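Local coordinates for multifunctional non-homologous end joining DNA repair protein LigD (PDB 2IRU) that probably repairs DNA double-strand breaks with Ku by non-homologous end joining, the domain in this model being its manganese-dependent polymerase, at residues A[134-139]-A[181-186]; A[115-120]-A[232-237]; A[140-145]-A[221-226]. All coordinates share one frame; numbering follows the deposited sequence.

Contact 1: A[134-139]-A[181-186]; sequences ATRLVF and HLYTPL
V138 lays its CG2 methyl over one face of the Y183 ring, offset toward the rim and 3.5 Å from CE1 of Y183, in a CH-pi contact. The two form a non-hydrogen-bonded pair of antiparallel strands in the mixed sheet of the primase-polymerase domain, their side chains alongside each other. Chi1 of V138 (69°) puts CG1 between N and carbonyl carbon and CG2 anti to the N, facing the tyrosine. The extended R136 runs along the same ring, NE lying 3.7 Å from Y183 CD1; its guanidinium stands 79° to the ring, NE donates to OE1 of Q117 and NH1 forms a salt bridge with D291. F139 and L182 bond in both directions, N of F139 to O of L182 at 2.8 Å, as do L137 and T184, and L186 CD2 crosses L137 CG at 3.7 Å. This is the tight part.

Beyond the corner at R136 the looser, wetter side is confined to T135, P185 and a water spanning T135 O and L186 O. L186 N, 32° out of the T135 carbonyl plane, donates to T135 O nearly straight at 3.0 Å. H181, a substrate residue by similarity, marks the active-site end. On the L137 and F139 side the sheet rests on helices 192-209 and 149-164, while V138 and Y183 on the other face meet Q117 and T240 of strand 240-241; strand 180-186 also pairs with 171-174.

Contact 2: A[115-120]-A[232-237]; sequences VPQWRF and SQNSGS
W118 and Q117 are tied to G236, S235 and Q233 by one direct hydrogen bond and two water bridges, a sparse, polar and mostly buried contact. It joins the bend leading into strand 118-122 to the loop between strands 227-230 and 240-241, which opens with a short 3-10 turn at 232-234. The direct bond is nearly straight: W118 NE1 donates to G236 O at 2.9 Å, with an N-H...O angle of 167°. The oxygen lies in the indole plane at its edge, and the N-H points at a lone pair in the carbonyl plane. CG of W118 sits between the backbone N and the carbonyl carbon (chi1 57°), which turns the indole toward the loop. P116 CG packs on one face of that indole, 3.6 Å above its plane, and W118 CZ3 lies over the centre of the F120 ring.

Q117 works through water. Its NE2 donates to a water at 3.0 Å that in turn donates to Q233 O, and its backbone N holds a second water that donates to S235 O. Because the chain is bent at chi2, the amide end folds back, its OE1 toward R136. CG of Q117 lies 4.1 Å from N234 OD1, their amide planes 88° apart.

Across this contact the loop is gripped through main-chain carbonyls, those of Q233, S235 and G236, while its side chains bond elsewhere: N234 ND2 binds V138 O, and Q233 reaches T240 and D140. As Q233 is a predicted substrate residue within a predicted DNA-binding segment, the bonds probably help set the loop beside the polymerase active site.

Contact 3: A[140-145]-A[221-226]; sequences DLDPGE and SLRAGK
The carboxylate of D142 and the guanidinium of R223 stand almost at right angles, their planes 81° apart. D142 OD2 lies at the edge of the guanidinium, only slightly tilted from its plane, and G144 CA lies near another part of that edge. The carboxylate is met differently: NH2 of R223 comes from above its plane, 37° out of it. The result is a salt bridge in which one oxygen serves both terminal nitrogens, with R223 NH2 to D142 OD2 at 3.2 Å and a weak bond from R223 NH1 at 3.5 Å. Bends at chi2 (-79°) and chi3 of R223 curl its chain back, bringing the guanidinium round to the end of strand 129-143.

The backbone does the rest. R223 to K226 form a type II beta turn, closed by K226 N to R223 O at 3.1 Å, with G225 at the position of positive phi. This turn docks on the chain leaving the strand: G144 N donates to K226 O at 2.8 Å, and G225 N donates to E145 O, also at 2.8 Å. Lacking a side chain, G144 lets the turn lie close, its CA 3.7 Å from R223 O. Further out, E145 and A224 touch through their CB atoms, at the exposed rim. Q151 of helix 149-164 takes hold of G225 O from the helix side.

D142 is, by similarity, a ligand of both manganese ions of the polymerase site, and R223 ends a predicted DNA-binding segment. The lopsided bridge through OD2 places a probable metal ligand beside a probable DNA-binding residue. One moderate and one weak bond make a loose grip, consistent with a carboxylate that also has to serve metal.

From the N terminus, residues 115-120 come first and find their partner last: contact 2 closes a long loop of 111 residues with 232-237, and both other contacts fall within it. Strand 129-143 then supplies 134-139 and, directly after it, 140-145. Contact 1 closes on 181-186 past helix 149-164, and contact 3 on 221-226 past helix 192-209; since their segments alternate along the chain, these two cross. Contact 1 pairs strands 129-143 and 180-186; contacts 2 and 3 tie strands 118-122 and 129-143 to the loops on the two sides of strand 227-230. All three touch one another, H181 packing on D140 between contacts 1 and 3.

Contact 1: A[134-139]-A[181-186]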
ATOM      1  N   ALA A 134       4.767  -5.858 -13.750  1.00 12.00           N
ATOM      2  CA  ALA A 134       3.858  -5.026 -12.998  1.00 12.16           C
ATOM      3  C   ALA A 134       2.427  -5.403 -13.377  1.00 12.43           C
ATOM      4  O   ALA A 134       2.125  -5.613 -14.563  1.00 13.34           O
ATOM      5  CB  ALA A 134       4.133  -3.540 -13.283  1.00 12.86           C
ATOM      6  N   THR A 135       1.547  -5.502 -12.376  1.00 10.83           N
ATOM      7  CA  THR A 135       0.143  -5.821 -12.633  1.00 10.98           C
ATOM      8  C   THR A 135      -0.742  -4.573 -12.600  1.00 11.44           C
ATOM      9  O   THR A 135      -1.872  -4.587 -13.098  1.00 13.33           O
ATOM     10  CB  THR A 135      -0.429  -6.823 -11.612  1.00 10.50           C
ATOM     11  OG1 THR A 135      -0.520  -6.207 -10.336  1.00 12.18           O
ATOM     12  CG2 THR A 135       0.422  -8.138 -11.549  1.00 11.51           C
ATOM     13  N   ARG A 136      -0.221  -3.509 -12.000  1.00 10.71           N
ATOM     14  CA  ARG A 136      -0.971  -2.243 -11.809  1.00 10.62           C
ATOM     15  C   ARG A 136       0.030  -1.120 -11.704  1.00 10.80           C
ATOM     16  O   ARG A 136       1.214  -1.375 -11.421  1.00 12.12           O
ATOM     17  CB  ARG A 136      -1.795  -2.341 -10.505  1.00 10.24           C
ATOM     18  CG  ARG A 136      -0.967  -2.454  -9.229  1.00  9.45           C
ATOM     19  CD  ARG A 136      -1.800  -2.971  -8.054  1.00 11.47           C
ATOM     20  NE  ARG A 136      -1.014  -2.904  -6.823  1.00  9.23           N
ATOM     21  CZ  ARG A 136      -1.210  -3.634  -5.722  1.00 11.66           C
ATOM     22  NH1 ARG A 136      -2.182  -4.547  -5.664  1.00 10.72           N
ATOM     23  NH2 ARG A 136      -0.402  -3.451  -4.674  1.00  9.46           N
ATOM     24  N   LEU A 137      -0.420   0.119 -11.960  1.00  9.99           N
ATOM     25  CA  LEU A 137       0.379   1.308 -11.648  1.00 10.64           C
ATOM     26  C   LEU A 137      -0.033   1.914 -10.301  1.00 10.42           C
ATOM     27  O   LEU A 137      -1.192   1.826  -9.881  1.00 10.65           O
ATOM     28  CB  LEU A 137       0.206   2.403 -12.728  1.00 10.32           C
ATOM     29  CG  LEU A 137       0.427   2.099 -14.210  1.00 11.22           C
ATOM     30  CD1 LEU A 137       0.153   3.366 -15.054  1.00 12.90           C
ATOM     31  CD2 LEU A 137       1.827   1.589 -14.441  1.00 11.88           C
ATOM     32  N   VAL A 138       0.915   2.554  -9.634  1.00 10.19           N
ATOM     33  CA  VAL A 138       0.565   3.366  -8.482  1.00 10.87           C
ATOM     34  C   VAL A 138       1.129   4.761  -8.668  1.00 10.56           C
ATOM     35  O   VAL A 138       2.257   4.940  -9.184  1.00 11.04           O
ATOM     36  CB  VAL A 138       1.057   2.771  -7.140  1.00 10.51           C
ATOM     37  CG1 VAL A 138       2.563   2.838  -7.054  1.00 10.26           C
ATOM     38  CG2 VAL A 138       0.421   3.494  -5.950  1.00 12.56           C
ATOM     39  N   PHE A 139       0.321   5.746  -8.307  1.00 10.50           N
ATOM     40  CA  PHE A 139       0.776   7.131  -8.209  1.00  9.80           C
ATOM     41  C   PHE A 139       0.618   7.602  -6.765  1.00 10.72           C
ATOM     42  O   PHE A 139      -0.426   7.357  -6.146  1.00 11.14           O
ATOM     43  CB  PHE A 139      -0.027   8.044  -9.127  1.00 10.88           C
ATOM     44  CG  PHE A 139       0.116   7.694 -10.567  1.00 10.36           C
ATOM     45  CD1 PHE A 139       1.046   8.356 -11.370  1.00 11.02           C
ATOM     46  CD2 PHE A 139      -0.702   6.708 -11.138  1.00 11.33           C
ATOM     47  CE1 PHE A 139       1.166   7.992 -12.729  1.00 11.07           C
ATOM     48  CE2 PHE A 139      -0.599   6.357 -12.464  1.00 11.46           C
ATOM     49  CZ  PHE A 139       0.339   7.001 -13.271  1.00 11.64           C
ATOM     50  N   HIS A 181      -2.916   7.879  -2.693  1.00 12.55           N
ATOM     51  CA  HIS A 181      -2.405   6.966  -3.711  1.00 12.49           C
ATOM     52  C   HIS A 181      -3.502   6.650  -4.714  1.00 11.48           C
ATOM     53  O   HIS A 181      -4.673   6.568  -4.332  1.00 11.67           O
ATOM     54  CB  HIS A 181      -1.898   5.642  -3.121  1.00 12.85           C
ATOM     55  CG  HIS A 181      -0.650   5.787  -2.317  1.00 15.00           C
ATOM     56  ND1 HIS A 181       0.602   5.836  -2.901  1.00 19.85           N
ATOM     57  CD2 HIS A 181      -0.445   5.827  -0.983  1.00 16.01           C
ATOM     58  CE1 HIS A 181       1.518   5.948  -1.951  1.00 17.21           C
ATOM     59  NE2 HIS A 181       0.902   5.972  -0.779  1.00 21.86           N
ATOM     60  N   LEU A 182      -3.121   6.493  -5.986  1.00 10.83           N
ATOM     61  CA  LEU A 182      -4.055   6.119  -7.046  1.00  9.92           C
ATOM     62  C   LEU A 182      -3.498   4.836  -7.662  1.00 10.67           C
ATOM     63  O   LEU A 182      -2.315   4.800  -7.987  1.00 11.87           O
ATOM     64  CB  LEU A 182      -4.149   7.175  -8.175  1.00 10.82           C
ATOM     65  CG  LEU A 182      -4.594   8.585  -7.759  1.00 11.08           C
ATOM     66  CD1 LEU A 182      -4.747   9.481  -9.002  1.00 11.57           C
ATOM     67  CD2 LEU A 182      -5.928   8.518  -7.021  1.00 13.56           C
ATOM     68  N   TYR A 183      -4.326   3.799  -7.767  1.00 10.24           N
ATOM     69  CA  TYR A 183      -3.936   2.542  -8.393  1.00 10.63           C
ATOM     70  C   TYR A 183      -4.732   2.327  -9.688  1.00 11.52           C
ATOM     71  O   TYR A 183      -5.913   2.654  -9.762  1.00 10.95           O
ATOM     72  CB  TYR A 183      -4.244   1.370  -7.473  1.00 10.78           C
ATOM     73  CG  TYR A 183      -3.378   1.302  -6.237  1.00 11.59           C
ATOM     74  CD1 TYR A 183      -2.153   0.612  -6.265  1.00 10.15           C
ATOM     75  CD2 TYR A 183      -3.763   1.925  -5.034  1.00 10.43           C
ATOM     76  CE1 TYR A 183      -1.336   0.530  -5.136  1.00 11.78           C
ATOM     77  CE2 TYR A 183      -2.933   1.850  -3.867  1.00 10.80           C
ATOM     78  CZ  TYR A 183      -1.723   1.134  -3.936  1.00 10.77           C
ATOM     79  OH  TYR A 183      -0.890   1.053  -2.836  1.00 11.06           O
ATOM     80  N   THR A 184      -4.067   1.757 -10.682  1.00 12.10           N
ATOM     81  CA  THR A 184      -4.698   1.460 -11.958  1.00 12.69           C
ATOM     82  C   THR A 184      -4.267   0.055 -12.423  1.00 12.87           C
ATOM     83  O   THR A 184      -3.075  -0.192 -12.641  1.00 13.56           O
ATOM     84  CB  THR A 184      -4.323   2.490 -13.013  1.00 13.20           C
ATOM     85  OG1 THR A 184      -4.686   3.806 -12.534  1.00 16.18           O
ATOM     86  CG2 THR A 184      -5.054   2.130 -14.300  1.00 12.24           C
ATOM     87  N   PRO A 185      -5.222  -0.869 -12.570  1.00 13.28           N
ATOM     88  CA  PRO A 185      -4.771  -2.184 -13.061  1.00 13.35           C
ATOM     89  C   PRO A 185      -4.433  -2.117 -14.559  1.00 13.62           C
ATOM     90  O   PRO A 185      -5.107  -1.410 -15.337  1.00 12.52           O
ATOM     91  CB  PRO A 185      -5.969  -3.096 -12.793  1.00 14.16           C
ATOM     92  CG  PRO A 185      -7.159  -2.172 -12.829  1.00 13.30           C
ATOM     93  CD  PRO A 185      -6.678  -0.811 -12.363  1.00 13.75           C
ATOM     94  N   LEU A 186      -3.388  -2.848 -14.939  1.00 13.96           N
ATOM     95  CA  LEU A 186      -2.926  -2.896 -16.329  1.00 14.61           C
ATOM     96  C   LEU A 186      -3.692  -3.926 -17.147  1.00 15.82           C
ATOM     97  O   LEU A 186      -3.889  -5.064 -16.706  1.00 16.00           O
ATOM     98  CB  LEU A 186      -1.411  -3.161 -16.375  1.00 13.88           C
ATOM     99  CG  LEU A 186      -0.489  -2.059 -15.793  1.00 15.02           C
ATOM    100  CD1 LEU A 186       0.976  -2.521 -15.743  1.00 17.40           C
ATOM    101  CD2 LEU A 186      -0.597  -0.686 -16.483  1.00 15.69           C
TER
HETATM  102  O   HOH W   1      -2.854  -6.638 -14.767  1.00 32.84           O
HETATM  103  O   HOH W   2       1.030  -1.135  -2.986  1.00 11.28           O

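Contact 2: A[115-120]-A[232-237]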
ATOM      1  N   VAL A 115       3.980  -3.302  -0.163  1.00  7.66           N
ATOM      2  CA  VAL A 115       4.194  -4.243  -1.283  1.00  8.54           C
ATOM      3  C   VAL A 115       4.517  -3.462  -2.586  1.00  7.90           C
ATOM      4  O   VAL A 115       4.093  -2.289  -2.759  1.00  8.34           O
ATOM      5  CB  VAL A 115       2.948  -5.164  -1.544  1.00  9.16           C
ATOM      6  CG1 VAL A 115       2.732  -6.163  -0.365  1.00  6.43           C
ATOM      7  CG2 VAL A 115       1.669  -4.315  -1.830  1.00 11.41           C
ATOM      8  N   PRO A 116       5.266  -4.104  -3.508  1.00  8.34           N
ATOM      9  CA  PRO A 116       5.472  -3.471  -4.829  1.00  8.41           C
ATOM     10  C   PRO A 116       4.308  -3.768  -5.765  1.00  8.87           C
ATOM     11  O   PRO A 116       3.361  -4.450  -5.358  1.00  9.08           O
ATOM     12  CB  PRO A 116       6.770  -4.133  -5.309  1.00  8.43           C
ATOM     13  CG  PRO A 116       6.626  -5.617  -4.768  1.00  8.43           C
ATOM     14  CD  PRO A 116       5.967  -5.397  -3.367  1.00  6.85           C
ATOM     15  N   GLN A 117       4.385  -3.253  -7.002  1.00  9.17           N
ATOM     16  CA  GLN A 117       3.260  -3.307  -7.948  1.00  8.75           C
ATOM     17  C   GLN A 117       3.358  -4.504  -8.897  1.00  8.90           C
ATOM     18  O   GLN A 117       2.543  -4.638  -9.814  1.00  9.22           O
ATOM     19  CB  GLN A 117       3.152  -1.970  -8.744  1.00 10.30           C
ATOM     20  CG  GLN A 117       3.222  -0.749  -7.834  1.00 11.05           C
ATOM     21  CD  GLN A 117       2.275  -0.873  -6.611  1.00 11.44           C
ATOM     22  OE1 GLN A 117       1.061  -1.133  -6.779  1.00 11.43           O
ATOM     23  NE2 GLN A 117       2.832  -0.717  -5.381  1.00 10.20           N
ATOM     24  N   TRP A 118       4.363  -5.333  -8.653  1.00  9.28           N
ATOM     25  CA  TRP A 118       4.545  -6.603  -9.363  1.00  8.90           C
ATOM     26  C   TRP A 118       4.257  -7.806  -8.465  1.00  9.48           C
ATOM     27  O   TRP A 118       4.298  -7.706  -7.232  1.00  9.74           O
ATOM     28  CB  TRP A 118       5.942  -6.697  -9.989  1.00  8.45           C
ATOM     29  CG  TRP A 118       7.075  -6.540  -8.998  1.00  8.01           C
ATOM     30  CD1 TRP A 118       7.759  -5.374  -8.723  1.00  7.76           C
ATOM     31  CD2 TRP A 118       7.681  -7.565  -8.190  1.00  6.97           C
ATOM     32  NE1 TRP A 118       8.746  -5.610  -7.803  1.00  8.37           N
ATOM     33  CE2 TRP A 118       8.732  -6.947  -7.463  1.00  7.67           C
ATOM     34  CE3 TRP A 118       7.455  -8.950  -8.019  1.00  8.85           C
ATOM     35  CZ2 TRP A 118       9.541  -7.657  -6.562  1.00  8.07           C
ATOM     36  CZ3 TRP A 118       8.261  -9.651  -7.110  1.00  9.18           C
ATOM     37  CH2 TRP A 118       9.276  -8.988  -6.382  1.00  9.23           C
ATOM     38  N   ARG A 119       3.951  -8.934  -9.101  1.00 10.31           N
ATOM     39  CA  ARG A 119       3.833 -10.221  -8.393  1.00  9.51           C
ATOM     40  C   ARG A 119       4.882 -11.237  -8.828  1.00  8.72           C
ATOM     41  O   ARG A 119       5.348 -11.226  -9.988  1.00  7.40           O
ATOM     42  CB  ARG A 119       2.467 -10.836  -8.640  1.00  9.54           C
ATOM     43  CG  ARG A 119       1.318 -10.061  -8.044  1.00 11.34           C
ATOM     44  CD  ARG A 119       0.010 -10.582  -8.581  1.00 15.44           C
ATOM     45  NE  ARG A 119      -0.320 -11.895  -8.062  1.00 14.76           N
ATOM     46  CZ  ARG A 119      -1.499 -12.182  -7.518  1.00 18.62           C
ATOM     47  NH1 ARG A 119      -2.438 -11.236  -7.466  1.00 18.38           N
ATOM     48  NH2 ARG A 119      -1.747 -13.394  -7.046  1.00 15.63           N
ATOM     49  N   PHE A 120       5.269 -12.099  -7.898  1.00  8.63           N
ATOM     50  CA  PHE A 120       6.002 -13.321  -8.261  1.00  8.32           C
ATOM     51  C   PHE A 120       5.212 -14.186  -9.241  1.00  9.87           C
ATOM     52  O   PHE A 120       3.966 -14.269  -9.182  1.00 10.39           O
ATOM     53  CB  PHE A 120       6.300 -14.131  -7.008  1.00  8.53           C
ATOM     54  CG  PHE A 120       7.315 -13.502  -6.122  1.00  6.96           C
ATOM     55  CD1 PHE A 120       8.667 -13.551  -6.439  1.00  8.46           C
ATOM     56  CD2 PHE A 120       6.914 -12.877  -4.947  1.00  7.36           C
ATOM     57  CE1 PHE A 120       9.615 -12.954  -5.615  1.00  9.88           C
ATOM     58  CE2 PHE A 120       7.869 -12.280  -4.092  1.00  9.58           C
ATOM     59  CZ  PHE A 120       9.188 -12.314  -4.409  1.00  7.60           C
ATOM     60  N   SER A 232       7.481   7.385  -9.188  1.00 10.88           N
ATOM     61  CA  SER A 232       8.732   6.626  -8.950  1.00 11.53           C
ATOM     62  C   SER A 232       8.521   5.288  -8.225  1.00 10.49           C
ATOM     63  O   SER A 232       9.407   4.398  -8.231  1.00 11.60           O
ATOM     64  CB  SER A 232       9.755   7.466  -8.164  1.00 11.70           C
ATOM     65  OG  SER A 232       9.335   7.662  -6.833  1.00 14.30           O
ATOM     66  N   GLN A 233       7.384   5.159  -7.542  1.00 10.24           N
ATOM     67  CA  GLN A 233       7.076   3.903  -6.816  1.00 11.39           C
ATOM     68  C   GLN A 233       6.722   2.693  -7.703  1.00 10.89           C
ATOM     69  O   GLN A 233       6.545   1.558  -7.219  1.00 12.56           O
ATOM     70  CB  GLN A 233       6.051   4.145  -5.711  1.00 11.93           C
ATOM     71  CG  GLN A 233       6.611   5.134  -4.722  1.00 13.29           C
ATOM     72  CD  GLN A 233       5.617   5.613  -3.738  1.00 18.20           C
ATOM     73  OE1 GLN A 233       4.876   4.824  -3.144  1.00 24.75           O
ATOM     74  NE2 GLN A 233       5.590   6.933  -3.536  1.00 21.07           N
ATOM     75  N   ASN A 234       6.664   2.927  -9.007  1.00 10.83           N
ATOM     76  CA  ASN A 234       6.515   1.838  -9.969  1.00 11.26           C
ATOM     77  C   ASN A 234       7.835   1.114 -10.216  1.00 11.63           C
ATOM     78  O   ASN A 234       7.844   0.062 -10.859  1.00 12.31           O
ATOM     79  CB  ASN A 234       5.860   2.343 -11.259  1.00 10.70           C
ATOM     80  CG  ASN A 234       4.436   2.844 -11.007  1.00 11.71           C
ATOM     81  OD1 ASN A 234       3.541   2.053 -10.763  1.00 13.92           O
ATOM     82  ND2 ASN A 234       4.240   4.175 -11.027  1.00 12.42           N
ATOM     83  N   SER A 235       8.946   1.671  -9.731  1.00 11.28           N
ATOM     84  CA  SER A 235      10.217   0.928  -9.822  1.00 13.18           C
ATOM     85  C   SER A 235      10.097  -0.419  -9.098  1.00 12.76           C
ATOM     86  O   SER A 235       9.510  -0.515  -8.006  1.00 12.87           O
ATOM     87  CB  SER A 235      11.382   1.740  -9.253  1.00 14.32           C
ATOM     88  OG  SER A 235      11.709   2.824 -10.122  1.00 19.73           O
ATOM     89  N   GLY A 236      10.658  -1.464  -9.716  1.00 12.24           N
ATOM     90  CA  GLY A 236      10.567  -2.795  -9.127  1.00 12.09           C
ATOM     91  C   GLY A 236      11.198  -2.919  -7.755  1.00 11.63           C
ATOM     92  O   GLY A 236      10.843  -3.838  -6.981  1.00 12.32           O
ATOM     93  N   SER A 237      12.150  -2.028  -7.455  1.00 10.89           N
ATOM     94  CA  SER A 237      12.849  -2.067  -6.165  1.00 11.79           C
ATOM     95  C   SER A 237      12.164  -1.230  -5.089  1.00 11.96           C
ATOM     96  O   SER A 237      12.636  -1.195  -3.955  1.00 13.79           O
ATOM     97  CB  SER A 237      14.284  -1.583  -6.300  1.00 12.89           C
ATOM     98  OG  SER A 237      14.278  -0.226  -6.669  1.00 15.47           O
TER
HETATM   99  O   HOH W   3       5.650   0.139  -5.059  1.00 15.58           O
HETATM  100  O   HOH W   4       6.811  -1.866  -7.954  1.00 20.44           O

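Contact 3: A[140-145]-A[221-226]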
ATOM      1  N   ASP A 140       1.650   8.243  -6.231  1.00 10.56           N
ATOM      2  CA  ASP A 140       1.582   8.813  -4.888  1.00 10.89           C
ATOM      3  C   ASP A 140       1.442  10.316  -5.112  1.00 11.14           C
ATOM      4  O   ASP A 140       2.368  10.948  -5.626  1.00 10.93           O
ATOM      5  CB  ASP A 140       2.894   8.538  -4.143  1.00 11.87           C
ATOM      6  CG  ASP A 140       2.944   9.142  -2.744  1.00 14.78           C
ATOM      7  OD1 ASP A 140       1.990   9.828  -2.260  1.00 15.37           O
ATOM      8  OD2 ASP A 140       4.008   8.918  -2.115  1.00 16.33           O
ATOM      9  N   LEU A 141       0.280  10.860  -4.747  1.00 10.80           N
ATOM     10  CA  LEU A 141       0.018  12.275  -4.878  1.00 11.53           C
ATOM     11  C   LEU A 141       0.300  12.937  -3.550  1.00 12.33           C
ATOM     12  O   LEU A 141      -0.439  12.730  -2.573  1.00 12.33           O
ATOM     13  CB  LEU A 141      -1.442  12.507  -5.308  1.00 11.89           C
ATOM     14  CG  LEU A 141      -1.666  12.448  -6.824  1.00 13.68           C
ATOM     15  CD1 LEU A 141      -1.236  11.141  -7.496  1.00 14.44           C
ATOM     16  CD2 LEU A 141      -3.148  12.737  -7.102  1.00 13.41           C
ATOM     17  N   ASP A 142       1.395  13.685  -3.496  1.00 12.97           N
ATOM     18  CA  ASP A 142       1.819  14.272  -2.241  1.00 14.85           C
ATOM     19  C   ASP A 142       1.606  15.782  -2.268  1.00 15.47           C
ATOM     20  O   ASP A 142       2.291  16.475  -3.048  1.00 15.46           O
ATOM     21  CB  ASP A 142       3.284  13.949  -1.939  1.00 15.83           C
ATOM     22  CG  ASP A 142       3.671  14.336  -0.503  1.00 20.47           C
ATOM     23  OD1 ASP A 142       3.225  13.659   0.461  1.00 24.74           O
ATOM     24  OD2 ASP A 142       4.393  15.346  -0.343  1.00 24.46           O
ATOM     25  N   PRO A 143       0.638  16.291  -1.467  1.00 15.88           N
ATOM     26  CA  PRO A 143       0.299  17.716  -1.485  1.00 15.81           C
ATOM     27  C   PRO A 143       1.377  18.592  -0.837  1.00 16.45           C
ATOM     28  O   PRO A 143       1.727  18.390   0.336  1.00 16.54           O
ATOM     29  CB  PRO A 143      -1.017  17.784  -0.684  1.00 16.32           C
ATOM     30  CG  PRO A 143      -0.912  16.619   0.284  1.00 17.08           C
ATOM     31  CD  PRO A 143      -0.209  15.537  -0.511  1.00 16.08           C
ATOM     32  N   GLY A 144       1.892  19.561  -1.598  1.00 16.01           N
ATOM     33  CA  GLY A 144       2.878  20.519  -1.085  1.00 16.46           C
ATOM     34  C   GLY A 144       2.310  21.544  -0.112  1.00 16.94           C
ATOM     35  O   GLY A 144       1.111  21.548   0.194  1.00 16.69           O
ATOM     36  N   GLU A 145       3.185  22.420   0.374  1.00 17.74           N
ATOM     37  CA  GLU A 145       2.809  23.448   1.338  1.00 18.70           C
ATOM     38  C   GLU A 145       1.658  24.299   0.799  1.00 18.86           C
ATOM     39  O   GLU A 145       1.703  24.768  -0.345  1.00 18.56           O
ATOM     40  CB  GLU A 145       4.021  24.311   1.707  1.00 19.08           C
ATOM     41  CG  GLU A 145       3.802  25.254   2.903  1.00 21.51           C
ATOM     42  CD  GLU A 145       3.354  24.525   4.176  1.00 24.93           C
ATOM     43  OE1 GLU A 145       3.673  23.319   4.338  1.00 25.78           O
ATOM     44  OE2 GLU A 145       2.686  25.174   5.021  1.00 26.12           O
ATOM     45  N   SER A 221      12.399  23.033  -4.059  1.00 32.68           N
ATOM     46  CA  SER A 221      12.040  24.449  -4.112  1.00 32.06           C
ATOM     47  C   SER A 221      10.899  24.690  -5.108  1.00 31.46           C
ATOM     48  O   SER A 221      10.418  25.818  -5.271  1.00 31.25           O
ATOM     49  CB  SER A 221      13.261  25.313  -4.460  1.00 32.42           C
ATOM     50  OG  SER A 221      13.119  26.628  -3.932  1.00 32.75           O
ATOM     51  N   LEU A 222      10.478  23.622  -5.778  1.00 30.65           N
ATOM     52  CA  LEU A 222       9.370  23.697  -6.730  1.00 29.90           C
ATOM     53  C   LEU A 222       8.125  23.004  -6.166  1.00 28.80           C
ATOM     54  O   LEU A 222       7.102  22.877  -6.855  1.00 29.05           O
ATOM     55  CB  LEU A 222       9.777  23.090  -8.084  1.00 30.19           C
ATOM     56  CG  LEU A 222      10.759  23.888  -8.962  1.00 30.97           C
ATOM     57  CD1 LEU A 222      11.427  22.968  -9.986  1.00 32.18           C
ATOM     58  CD2 LEU A 222      10.074  25.081  -9.652  1.00 31.30           C
ATOM     59  N   ARG A 223       8.206  22.588  -4.905  1.00 26.97           N
ATOM     60  CA  ARG A 223       7.157  21.764  -4.307  1.00 25.60           C
ATOM     61  C   ARG A 223       5.979  22.551  -3.742  1.00 24.29           C
ATOM     62  O   ARG A 223       4.839  22.086  -3.816  1.00 23.52           O
ATOM     63  CB  ARG A 223       7.734  20.810  -3.251  1.00 26.31           C
ATOM     64  CG  ARG A 223       8.539  19.673  -3.881  1.00 27.66           C
ATOM     65  CD  ARG A 223       7.642  18.573  -4.432  1.00 30.23           C
ATOM     66  NE  ARG A 223       7.728  17.379  -3.595  1.00 34.00           N
ATOM     67  CZ  ARG A 223       6.912  17.059  -2.588  1.00 35.56           C
ATOM     68  NH1 ARG A 223       5.881  17.831  -2.246  1.00 35.03           N
ATOM     69  NH2 ARG A 223       7.131  15.933  -1.921  1.00 36.27           N
ATOM     70  N   ALA A 224       6.251  23.733  -3.188  1.00 22.05           N
ATOM     71  CA  ALA A 224       5.213  24.484  -2.489  1.00 20.44           C
ATOM     72  C   ALA A 224       4.072  24.844  -3.443  1.00 19.53           C
ATOM     73  O   ALA A 224       4.320  25.211  -4.600  1.00 19.22           O
ATOM     74  CB  ALA A 224       5.797  25.727  -1.843  1.00 20.85           C
ATOM     75  N   GLY A 225       2.838  24.714  -2.956  1.00 17.78           N
ATOM     76  CA  GLY A 225       1.642  25.095  -3.718  1.00 16.98           C
ATOM     77  C   GLY A 225       1.264  24.094  -4.799  1.00 15.39           C
ATOM     78  O   GLY A 225       0.291  24.300  -5.520  1.00 14.92           O
ATOM     79  N   LYS A 226       2.038  23.014  -4.907  1.00 14.65           N
ATOM     80  CA  LYS A 226       1.806  21.981  -5.932  1.00 13.77           C
ATOM     81  C   LYS A 226       1.618  20.591  -5.361  1.00 13.42           C
ATOM     82  O   LYS A 226       2.163  20.254  -4.299  1.00 14.46           O
ATOM     83  CB  LYS A 226       2.961  21.934  -6.946  1.00 13.32           C
ATOM     84  CG  LYS A 226       3.186  23.280  -7.616  1.00 13.34           C
ATOM     85  CD  LYS A 226       4.266  23.269  -8.675  1.00 15.01           C
ATOM     86  CE  LYS A 226       4.425  24.718  -9.126  1.00 18.03           C
ATOM     87  NZ  LYS A 226       5.610  25.018  -9.967  1.00 22.34           N
TER